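Local coordinates for protein flavodoxin (Lactobacillus reuteri, PDB 5VEG) that binds flavin mononucleotide and probably serves as a low-potential electron donor to redox enzymes, in association with a propanediol-utilising bacterial microcompartment, at residues A33-A38 with V82-T87; T107-K112 with K140-T145; T130-F135 with K150-L155. All blocks are in the same frame, centred on the assembly; numbering follows the deposited sequence.

Interaction 1 (A33-A38 with V82-T87). With FMN (flavin mononucleotide), chain D.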
loop_
_atom_site.group_PDB
_atom_site.type_symbol
_atom_site.label_atom_id
_atom_site.label_comp_id
_atom_site.label_asym_id
_atom_site.label_seq_id
_atom_site.Cartn_x
_atom_site.Cartn_y
_atom_site.Cartn_z
ATOM N N ALA A 33 7.049 -9.465 3.826
ATOM C CA ALA A 33 6.313 -8.307 3.353
ATOM C C ALA A 33 6.279 -7.263 4.455
ATOM O O ALA A 33 6.261 -7.588 5.644
ATOM C CB ALA A 33 4.880 -8.657 2.934
ATOM N N HIS A 34 6.288 -6.004 4.047
ATOM C CA HIS A 34 6.072 -4.887 4.953
ATOM C C HIS A 34 4.897 -4.074 4.424
ATOM O O HIS A 34 4.926 -3.617 3.278
ATOM C CB HIS A 34 7.339 -4.038 5.077
ATOM C CG HIS A 34 7.387 -3.210 6.324
ATOM N ND1 HIS A 34 8.549 -2.993 7.037
ATOM C CD2 HIS A 34 6.413 -2.534 6.977
ATOM C CE1 HIS A 34 8.288 -2.218 8.075
ATOM N NE2 HIS A 34 6.997 -1.928 8.063
ATOM N N VAL A 35 3.854 -3.928 5.245
ATOM C CA VAL A 35 2.681 -3.113 4.918
ATOM C C VAL A 35 2.714 -1.872 5.792
ATOM O O VAL A 35 2.665 -1.970 7.024
ATOM C CB VAL A 35 1.365 -3.884 5.121
ATOM C CG1 VAL A 35 0.174 -2.979 4.864
ATOM C CG2 VAL A 35 1.310 -5.103 4.212
ATOM N N VAL A 36 2.800 -0.703 5.174
ATOM C CA VAL A 36 2.668 0.536 5.926
ATOM C C VAL A 36 1.322 1.163 5.596
ATOM O O VAL A 36 0.807 1.041 4.478
ATOM C CB VAL A 36 3.819 1.533 5.671
ATOM C CG1 VAL A 36 5.169 0.914 6.104
ATOM C CG2 VAL A 36 3.854 1.959 4.222
ATOM N N TYR A 37 0.745 1.842 6.582
ATOM C CA TYR A 37 -0.528 2.520 6.372
ATOM C C TYR A 37 -0.443 3.942 6.891
ATOM O O TYR A 37 0.345 4.255 7.794
ATOM C CB TYR A 37 -1.709 1.783 7.048
ATOM C CG TYR A 37 -1.581 1.657 8.558
ATOM C CD1 TYR A 37 -2.066 2.652 9.410
ATOM C CD2 TYR A 37 -0.972 0.541 9.127
ATOM C CE1 TYR A 37 -1.930 2.538 10.786
ATOM C CE2 TYR A 37 -0.840 0.419 10.493
ATOM C CZ TYR A 37 -1.314 1.414 11.314
ATOM O OH TYR A 37 -1.180 1.276 12.670
ATOM N N ALA A 38 -1.258 4.808 6.297
ATOM C CA ALA A 38 -1.527 6.128 6.847
ATOM C C ALA A 38 -3.020 6.222 7.101
ATOM O O ALA A 38 -3.820 5.784 6.269
ATOM C CB ALA A 38 -1.070 7.242 5.910
ATOM N N VAL A 82 4.031 -2.752 0.456
ATOM C CA VAL A 82 2.644 -2.310 0.322
ATOM C C VAL A 82 2.473 -1.004 1.082
ATOM O O VAL A 82 2.894 -0.901 2.240
ATOM C CB VAL A 82 1.643 -3.366 0.839
ATOM C CG1 VAL A 82 0.187 -2.833 0.757
ATOM C CG2 VAL A 82 1.781 -4.656 0.050
ATOM N N VAL A 83 1.842 -0.013 0.434
ATOM C CA VAL A 83 1.384 1.214 1.091
ATOM C C VAL A 83 -0.139 1.298 0.995
ATOM O O VAL A 83 -0.714 1.170 -0.095
ATOM C CB VAL A 83 2.029 2.470 0.475
ATOM C CG1 VAL A 83 1.512 3.721 1.159
ATOM C CG2 VAL A 83 3.580 2.412 0.578
ATOM N N CYS A 84 -0.787 1.527 2.132
ATOM C CA CYS A 84 -2.226 1.750 2.198
ATOM C C CYS A 84 -2.440 3.124 2.818
ATOM O O CYS A 84 -2.177 3.309 4.005
ATOM C CB CYS A 84 -2.926 0.663 3.019
ATOM S SG CYS A 84 -2.687 -1.049 2.438
ATOM N N ALA A 85 -2.920 4.095 2.037
ATOM C CA ALA A 85 -2.958 5.461 2.543
ATOM C C ALA A 85 -4.148 6.227 1.985
ATOM O O ALA A 85 -4.563 6.018 0.842
ATOM C CB ALA A 85 -1.678 6.228 2.207
ATOM N N TYR A 86 -4.651 7.161 2.795
ATOM C CA TYR A 86 -5.823 7.948 2.430
ATOM C C TYR A 86 -5.432 9.121 1.538
ATOM O O TYR A 86 -4.252 9.431 1.339
ATOM C CB TYR A 86 -6.534 8.473 3.684
ATOM C CG TYR A 86 -5.684 9.427 4.511
ATOM C CD1 TYR A 86 -5.613 10.786 4.201
ATOM C CD2 TYR A 86 -4.945 8.963 5.603
ATOM C CE1 TYR A 86 -4.822 11.668 4.967
ATOM C CE2 TYR A 86 -4.153 9.828 6.366
ATOM C CZ TYR A 86 -4.097 11.173 6.043
ATOM O OH TYR A 86 -3.311 12.028 6.795
ATOM N N THR A 87 -6.460 9.786 1.014
ATOM C CA THR A 87 -6.361 11.043 0.294
ATOM C C THR A 87 -7.204 12.081 1.037
ATOM O O THR A 87 -8.289 11.765 1.540
ATOM C CB THR A 87 -6.858 10.885 -1.152
ATOM O OG1 THR A 87 -6.108 9.852 -1.821
ATOM C CG2 THR A 87 -6.709 12.189 -1.906
HETATM N N1 FMN D . -11.010 10.986 -0.317
HETATM C C2 FMN D . -10.530 10.934 -1.610
HETATM O O2 FMN D . -10.492 9.858 -2.198
HETATM N N3 FMN D . -10.110 12.084 -2.245
HETATM C C4 FMN D . -10.165 13.300 -1.596
HETATM O O4 FMN D . -9.777 14.304 -2.185
HETATM C C4A FMN D . -10.652 13.369 -0.290
HETATM N N5 FMN D . -10.717 14.576 0.385
HETATM C C5A FMN D . -11.204 14.596 1.686
HETATM C C6 FMN D . -11.287 15.799 2.395
HETATM C C7 FMN D . -11.781 15.814 3.705
HETATM C C7M FMN D . -11.876 17.104 4.474
HETATM C C8 FMN D . -12.203 14.633 4.305
HETATM C C8M FMN D . -12.737 14.654 5.711
HETATM C C9 FMN D . -12.129 13.432 3.605
HETATM C C9A FMN D . -11.619 13.420 2.307
HETATM N N10 FMN D . -11.542 12.221 1.635
HETATM C C10 FMN D . -11.074 12.199 0.340
HETATM C "C1'" FMN D . -12.054 10.974 2.293
HETATM C "C2'" FMN D . -11.061 10.101 3.050
HETATM O "O2'" FMN D . -10.016 9.754 2.179
HETATM C "C3'" FMN D . -11.849 8.849 3.390
HETATM O "O3'" FMN D . -12.853 9.116 4.352
HETATM C "C4'" FMN D . -10.970 7.726 3.903
HETATM O "O4'" FMN D . -11.776 6.591 4.090
HETATM C "C5'" FMN D . -10.359 8.094 5.245
HETATM O "O5'" FMN D . -9.420 7.084 5.546
HETATM P P FMN D . -8.883 6.882 7.051
HETATM O O1P FMN D . -10.051 6.451 7.910
HETATM O O2P FMN D . -7.848 5.772 6.995
HETATM O O3P FMN D . -8.335 8.170 7.588
#

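Interaction 2 (T107-K112 with K140-T145)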
loop_
_atom_site.group_PDB
_atom_site.type_symbol
_atom_site.label_atom_id
_atom_site.label_comp_id
_atom_site.label_asym_id
_atom_site.label_seq_id
_atom_site.Cartn_x
_atom_site.Cartn_y
_atom_site.Cartn_z
ATOM N N THR A 107 15.039 5.677 -3.540
ATOM C CA THR A 107 15.633 4.389 -3.222
ATOM C C THR A 107 15.571 3.461 -4.430
ATOM O O THR A 107 14.580 3.450 -5.164
ATOM C CB THR A 107 14.916 3.762 -2.025
ATOM O OG1 THR A 107 14.843 4.724 -0.966
ATOM C CG2 THR A 107 15.667 2.550 -1.518
ATOM N N ASP A 108 16.641 2.696 -4.642
ATOM C CA ASP A 108 16.671 1.670 -5.687
ATOM C C ASP A 108 15.918 0.449 -5.178
ATOM O O ASP A 108 16.439 -0.322 -4.370
ATOM C CB ASP A 108 18.108 1.315 -6.059
ATOM C CG ASP A 108 18.191 0.374 -7.242
ATOM O OD1 ASP A 108 17.133 0.033 -7.807
ATOM O OD2 ASP A 108 19.314 -0.022 -7.627
ATOM N N LEU A 109 14.682 0.260 -5.656
ATOM C CA LEU A 109 13.848 -0.872 -5.269
ATOM C C LEU A 109 13.769 -1.937 -6.363
ATOM O O LEU A 109 12.779 -2.663 -6.463
ATOM C CB LEU A 109 12.445 -0.392 -4.884
ATOM C CG LEU A 109 12.480 0.595 -3.714
ATOM C CD1 LEU A 109 11.077 1.036 -3.287
ATOM C CD2 LEU A 109 13.253 -0.015 -2.549
ATOM N N THR A 110 14.801 -2.042 -7.190
ATOM C CA THR A 110 14.873 -3.116 -8.177
ATOM C C THR A 110 14.798 -4.478 -7.487
ATOM O O THR A 110 15.452 -4.704 -6.465
ATOM C CB THR A 110 16.173 -2.988 -8.972
ATOM O OG1 THR A 110 16.219 -1.699 -9.593
ATOM C CG2 THR A 110 16.289 -4.082 -10.027
ATOM N N GLY A 111 13.980 -5.376 -8.035
ATOM C CA GLY A 111 13.758 -6.674 -7.434
ATOM C C GLY A 111 12.678 -6.716 -6.369
ATOM O O GLY A 111 12.319 -7.810 -5.915
ATOM N N LYS A 112 12.159 -5.573 -5.937
ATOM C CA LYS A 112 11.076 -5.570 -4.962
ATOM C C LYS A 112 9.735 -5.610 -5.688
ATOM O O LYS A 112 9.592 -5.041 -6.769
ATOM C CB LYS A 112 11.158 -4.344 -4.052
ATOM C CG LYS A 112 12.525 -4.177 -3.352
ATOM C CD LYS A 112 12.865 -5.390 -2.479
ATOM C CE LYS A 112 14.211 -5.203 -1.765
ATOM N NZ LYS A 112 14.304 -5.969 -0.492
ATOM N N LYS A 140 7.127 2.989 -9.056
ATOM C CA LYS A 140 7.606 2.850 -10.427
ATOM C C LYS A 140 8.942 3.558 -10.622
ATOM O O LYS A 140 9.877 2.977 -11.183
ATOM C CB LYS A 140 6.571 3.392 -11.417
ATOM C CG LYS A 140 5.318 2.547 -11.571
ATOM C CD LYS A 140 4.605 2.865 -12.896
ATOM C CE LYS A 140 3.169 2.333 -12.926
ATOM N NZ LYS A 140 2.173 3.335 -12.415
ATOM N N LYS A 141 9.052 4.819 -10.175
ATOM C CA LYS A 141 10.330 5.526 -10.284
ATOM C C LYS A 141 11.426 4.816 -9.499
ATOM O O LYS A 141 12.597 4.854 -9.890
ATOM C CB LYS A 141 10.228 6.971 -9.778
ATOM C CG LYS A 141 8.912 7.661 -10.000
ATOM C CD LYS A 141 8.838 8.355 -11.351
ATOM C CE LYS A 141 7.392 8.697 -11.704
ATOM N NZ LYS A 141 6.787 7.652 -12.598
ATOM N N ALA A 142 11.072 4.196 -8.378
ATOM C CA ALA A 142 12.058 3.483 -7.583
ATOM C C ALA A 142 12.524 2.201 -8.252
ATOM O O ALA A 142 13.494 1.596 -7.780
ATOM C CB ALA A 142 11.481 3.168 -6.206
ATOM N N GLY A 143 11.856 1.765 -9.319
ATOM C CA GLY A 143 12.249 0.558 -10.010
ATOM C C GLY A 143 11.613 -0.715 -9.510
ATOM O O GLY A 143 11.972 -1.792 -10.002
ATOM N N ALA A 144 10.669 -0.636 -8.569
ATOM C CA ALA A 144 9.997 -1.839 -8.096
ATOM C C ALA A 144 9.042 -2.365 -9.159
ATOM O O ALA A 144 8.644 -1.656 -10.086
ATOM C CB ALA A 144 9.228 -1.576 -6.797
ATOM N N THR A 145 8.680 -3.635 -9.009
ATOM C CA THR A 145 7.820 -4.345 -9.949
ATOM C C THR A 145 6.423 -4.440 -9.355
ATOM O O THR A 145 6.255 -4.951 -8.246
ATOM C CB THR A 145 8.373 -5.745 -10.218
ATOM O OG1 THR A 145 9.658 -5.630 -10.844
ATOM C CG2 THR A 145 7.434 -6.545 -11.100
HETATM O O HOH W 1 11.946 -4.428 -9.991
#

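Interaction 3 (T130-F135 with K150-L155)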
loop_
_atom_site.group_PDB
_atom_site.type_symbol
_atom_site.label_atom_id
_atom_site.label_comp_id
_atom_site.label_asym_id
_atom_site.label_seq_id
_atom_site.Cartn_x
_atom_site.Cartn_y
_atom_site.Cartn_z
ATOM N N THR A 130 -6.362 9.620 -4.937
ATOM C CA THR A 130 -5.188 10.055 -5.691
ATOM C C THR A 130 -3.886 9.640 -5.001
ATOM O O THR A 130 -2.852 9.495 -5.658
ATOM C CB THR A 130 -5.193 11.574 -5.880
ATOM O OG1 THR A 130 -5.265 12.213 -4.602
ATOM C CG2 THR A 130 -6.375 12.010 -6.685
ATOM N N THR A 131 -3.908 9.464 -3.684
ATOM C CA THR A 131 -2.681 9.067 -3.000
ATOM C C THR A 131 -2.215 7.691 -3.464
ATOM O O THR A 131 -1.003 7.435 -3.546
ATOM C CB THR A 131 -2.907 9.108 -1.490
ATOM O OG1 THR A 131 -3.141 10.467 -1.094
ATOM C CG2 THR A 131 -1.703 8.550 -0.714
ATOM N N VAL A 132 -3.160 6.804 -3.780
ATOM C CA VAL A 132 -2.816 5.499 -4.327
ATOM C C VAL A 132 -2.052 5.658 -5.631
ATOM O O VAL A 132 -1.028 4.996 -5.852
ATOM C CB VAL A 132 -4.093 4.653 -4.504
ATOM C CG1 VAL A 132 -3.777 3.332 -5.182
ATOM C CG2 VAL A 132 -4.753 4.431 -3.142
ATOM N N ASP A 133 -2.514 6.566 -6.499
ATOM C CA ASP A 133 -1.826 6.817 -7.761
ATOM C C ASP A 133 -0.434 7.385 -7.532
ATOM O O ASP A 133 0.514 7.023 -8.242
ATOM C CB ASP A 133 -2.630 7.782 -8.630
ATOM C CG ASP A 133 -3.992 7.242 -8.995
ATOM O OD1 ASP A 133 -4.070 6.037 -9.310
ATOM O OD2 ASP A 133 -4.978 8.021 -8.967
ATOM N N HIS A 134 -0.285 8.281 -6.549
ATOM C CA HIS A 134 1.038 8.841 -6.268
ATOM C C HIS A 134 2.009 7.768 -5.785
ATOM O O HIS A 134 3.164 7.725 -6.223
ATOM C CB HIS A 134 0.934 9.966 -5.238
ATOM C CG HIS A 134 0.397 11.234 -5.814
ATOM N ND1 HIS A 134 -0.633 11.941 -5.230
ATOM C CD2 HIS A 134 0.725 11.904 -6.943
ATOM C CE1 HIS A 134 -0.898 13.006 -5.963
ATOM N NE2 HIS A 134 -0.082 13.009 -7.003
ATOM N N PHE A 135 1.573 6.904 -4.863
ATOM C CA PHE A 135 2.502 5.897 -4.356
ATOM C C PHE A 135 2.826 4.853 -5.410
ATOM O O PHE A 135 3.960 4.353 -5.458
ATOM C CB PHE A 135 1.961 5.238 -3.090
ATOM C CG PHE A 135 2.348 5.971 -1.835
ATOM C CD1 PHE A 135 3.616 5.798 -1.276
ATOM C CD2 PHE A 135 1.470 6.863 -1.240
ATOM C CE1 PHE A 135 3.985 6.478 -0.136
ATOM C CE2 PHE A 135 1.830 7.557 -0.092
ATOM C CZ PHE A 135 3.090 7.365 0.463
ATOM N N LYS A 150 -3.508 -1.764 -8.574
ATOM C CA LYS A 150 -3.797 -0.954 -7.399
ATOM C C LYS A 150 -5.274 -1.065 -7.027
ATOM O O LYS A 150 -6.144 -1.238 -7.889
ATOM C CB LYS A 150 -3.403 0.512 -7.645
ATOM C CG LYS A 150 -4.236 1.231 -8.684
ATOM C CD LYS A 150 -3.692 2.621 -8.983
ATOM C CE LYS A 150 -2.768 2.626 -10.192
ATOM N NZ LYS A 150 -2.655 4.013 -10.707
ATOM N N VAL A 151 -5.563 -0.987 -5.725
ATOM C CA VAL A 151 -6.924 -1.195 -5.233
ATOM C C VAL A 151 -7.430 0.099 -4.596
ATOM O O VAL A 151 -6.837 0.609 -3.637
ATOM C CB VAL A 151 -7.015 -2.373 -4.253
ATOM C CG1 VAL A 151 -8.424 -2.495 -3.711
ATOM C CG2 VAL A 151 -6.627 -3.669 -4.958
ATOM N N LYS A 152 -8.550 0.599 -5.104
ATOM C CA LYS A 152 -9.144 1.860 -4.676
ATOM C C LYS A 152 -10.492 1.558 -4.036
ATOM O O LYS A 152 -11.425 1.115 -4.714
ATOM C CB LYS A 152 -9.297 2.817 -5.853
ATOM C CG LYS A 152 -7.987 3.425 -6.334
ATOM C CD LYS A 152 -8.293 4.564 -7.300
ATOM C CE LYS A 152 -7.077 5.421 -7.586
ATOM N NZ LYS A 152 -7.479 6.686 -8.277
ATOM N N ILE A 153 -10.592 1.799 -2.741
ATOM C CA ILE A 153 -11.767 1.431 -1.966
ATOM C C ILE A 153 -12.537 2.693 -1.603
ATOM O O ILE A 153 -11.941 3.744 -1.323
ATOM C CB ILE A 153 -11.347 0.633 -0.718
ATOM C CG1 ILE A 153 -10.909 -0.771 -1.149
ATOM C CG2 ILE A 153 -12.477 0.568 0.315
ATOM C CD1 ILE A 153 -9.896 -1.409 -0.221
ATOM N N ASP A 154 -13.864 2.592 -1.623
ATOM C CA ASP A 154 -14.731 3.692 -1.201
ATOM C C ASP A 154 -15.075 3.507 0.276
ATOM O O ASP A 154 -15.853 2.615 0.633
ATOM C CB ASP A 154 -15.985 3.745 -2.074
ATOM C CG ASP A 154 -16.892 4.924 -1.729
ATOM O OD1 ASP A 154 -16.435 6.083 -1.741
ATOM O OD2 ASP A 154 -18.079 4.692 -1.450
ATOM N N LEU A 155 -14.481 4.341 1.129
ATOM C CA LEU A 155 -14.796 4.418 2.562
ATOM C C LEU A 155 -14.444 3.081 3.204
ATOM O O LEU A 155 -13.298 2.612 3.061
ATOM C CB LEU A 155 -16.257 4.866 2.746
ATOM C CG LEU A 155 -16.655 6.259 2.271
ATOM C CD1 LEU A 155 -18.069 6.590 2.756
ATOM C CD2 LEU A 155 -15.668 7.326 2.737
HETATM O O HOH W 2 -0.350 5.685 -10.637
#

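Interaction 1 (A33-A38 with V82-T87)
V36 is gripped by backbone bonds on both of its polar atoms: its N donates to V82 O at 2.9 Å, and its O accepts from C84 N, also at 2.9 Å. Bonds from V82 N to H34 O and from A38 N to C84 O extend this pairing, and the N-to-C directions of the strands differ by 15°, which identifies parallel neighbours. V35 lies alongside V82, pointing the same way, with CG2 3.8 Å from V82 CB, on the face where V35 meets helix 43-56. On the other face V36 CG2 reaches V83 CG2 at 3.7 Å, and V83 continues onto helix 130-141. These are inner strands of the five-stranded parallel sheet of the flavodoxin fold, order 2-1-3-4-5, with FMN at the C-terminal ends of its strands. There Y86 can be followed outward. Its CB lies 3.7 Å from FMN O5'; CG sits between backbone N and carbonyl carbon (chi1 63°), turning the ring edge to A38. CD2 then comes 3.4 Å from A38 O, a buried oxygen with no hydrogen-bond partner in the model, CE2 approaches A38 CB at 4.0 Å, and OH ends in a hydrogen bond with E96. One residue on, T87 O accepts from FMN O2' at 2.7 Å.

Interaction 2 (T107-K112 with K140-T145)
L109 and A142 meet through both backbone and side chain where helix 130-141 gives way to the chain leading into strand 145-154. The helix ends in a Schellman motif: G143 has positive phi (90°), and its N bonds back to K140 O. A142 O, at this helix end, accepts from L109 N at 2.8 Å, with the donor tilted out of the carbonyl plane. The methyl of A142 points into 107-112, where its CB lies 3.6 Å from L109 CD1 and 3.3 Å from T107 O. L109 CG, anti to the carbonyl carbon (chi1 -60°), places the isobutyl group against that methyl, while L109 CB flanks A144 CB at 3.9 Å. A second bond, T145 N to K112 O at 2.8 Å, is almost straight at the hydrogen (179°) and starts the strand that follows. L109 and K112, which supply the donor and the acceptor, are the two ends of a type II beta turn, closed by K112 N on L109 O. G111 takes its left-handed conformation in the turn, at backbone angles where a CB would jam against the preceding carbonyl oxygen; the same holds for G143, whose CB would also crowd T110 OG1. Overlapping the start of this turn, D108 forms an Asx turn with T110. D108 OD1 takes two donors: T110 N approaches from above the carboxylate plane, and OD1 receives T110 OG1 on its syn lone pair, at 2.7 Å. Farther out, T107 OG1 bonds to D103 O, and K112 NZ extends away from 140-145 to the carbonyls of M76 and A78. One water spans the two segments, accepting from G111 N, lying 2.7 Å from T145 OG1, and donating to G143 O at 2.6 Å.

Interaction 3 (T130-F135 with K150-L155)
A single carboxylate, that of D133, is divided between two lysines two residues apart, K150 and K152, one oxygen to each. K150 NZ meets D133 OD1 at 2.8 Å on the anti side, 22° out of the carboxylate plane, and K152 NZ meets OD2 at 2.9 Å on the syn side, 28° out of it. Both lysine chains run at about a right angle to the aspartate. They arrive differently: K152 is extended beyond CG, whereas K150 bends at chi3 (95°), bringing NZ back to the helix. Bonds on both oxygens should restrain rotation of the carboxylate. Each ammonium has a further partner: K152 NZ bonds to F128 O, and K150 NZ donates to a water that in turn donates to D133 O at 2.9 Å. With an alanine here, the two lysine charges would probably lose their shared counter-ion, and K150 in particular would be freer to turn. V132 CG1 packs on K150 CB at 3.8 Å, and V132 also touches V116. The axis of 130-135 lies 8.9 Å from that of strand 151-154 and runs nearly antiparallel to it, as in the beta-alpha-beta crossover 113-120, 130-141, 145-154 of the flavodoxin fold.

Interaction 1 closes along the chain before the other two open; the segments of interactions 2 and 3 then alternate, 107-112, 130-135, 140-145, 150-155. Interactions 2 and 3 share helix 130-141, at its C-terminal and N-terminal parts respectively, with centres about 19 Å apart and no touch. Interactions 1 and 3 reach the same sheet, their centres about 10 Å apart, and do touch: T87 OG1 lies 2.9 Å from T131 N, a probable hydrogen bond. Interaction 2 lies about 16 Å, centre to centre, from interaction 1. The FMN end of the sheet is thus shared by interactions 1 and 3, which hold pocket residues Y86, T87 and L155, while interaction 2 joins the far end of the helix to the loop before strand 113-120.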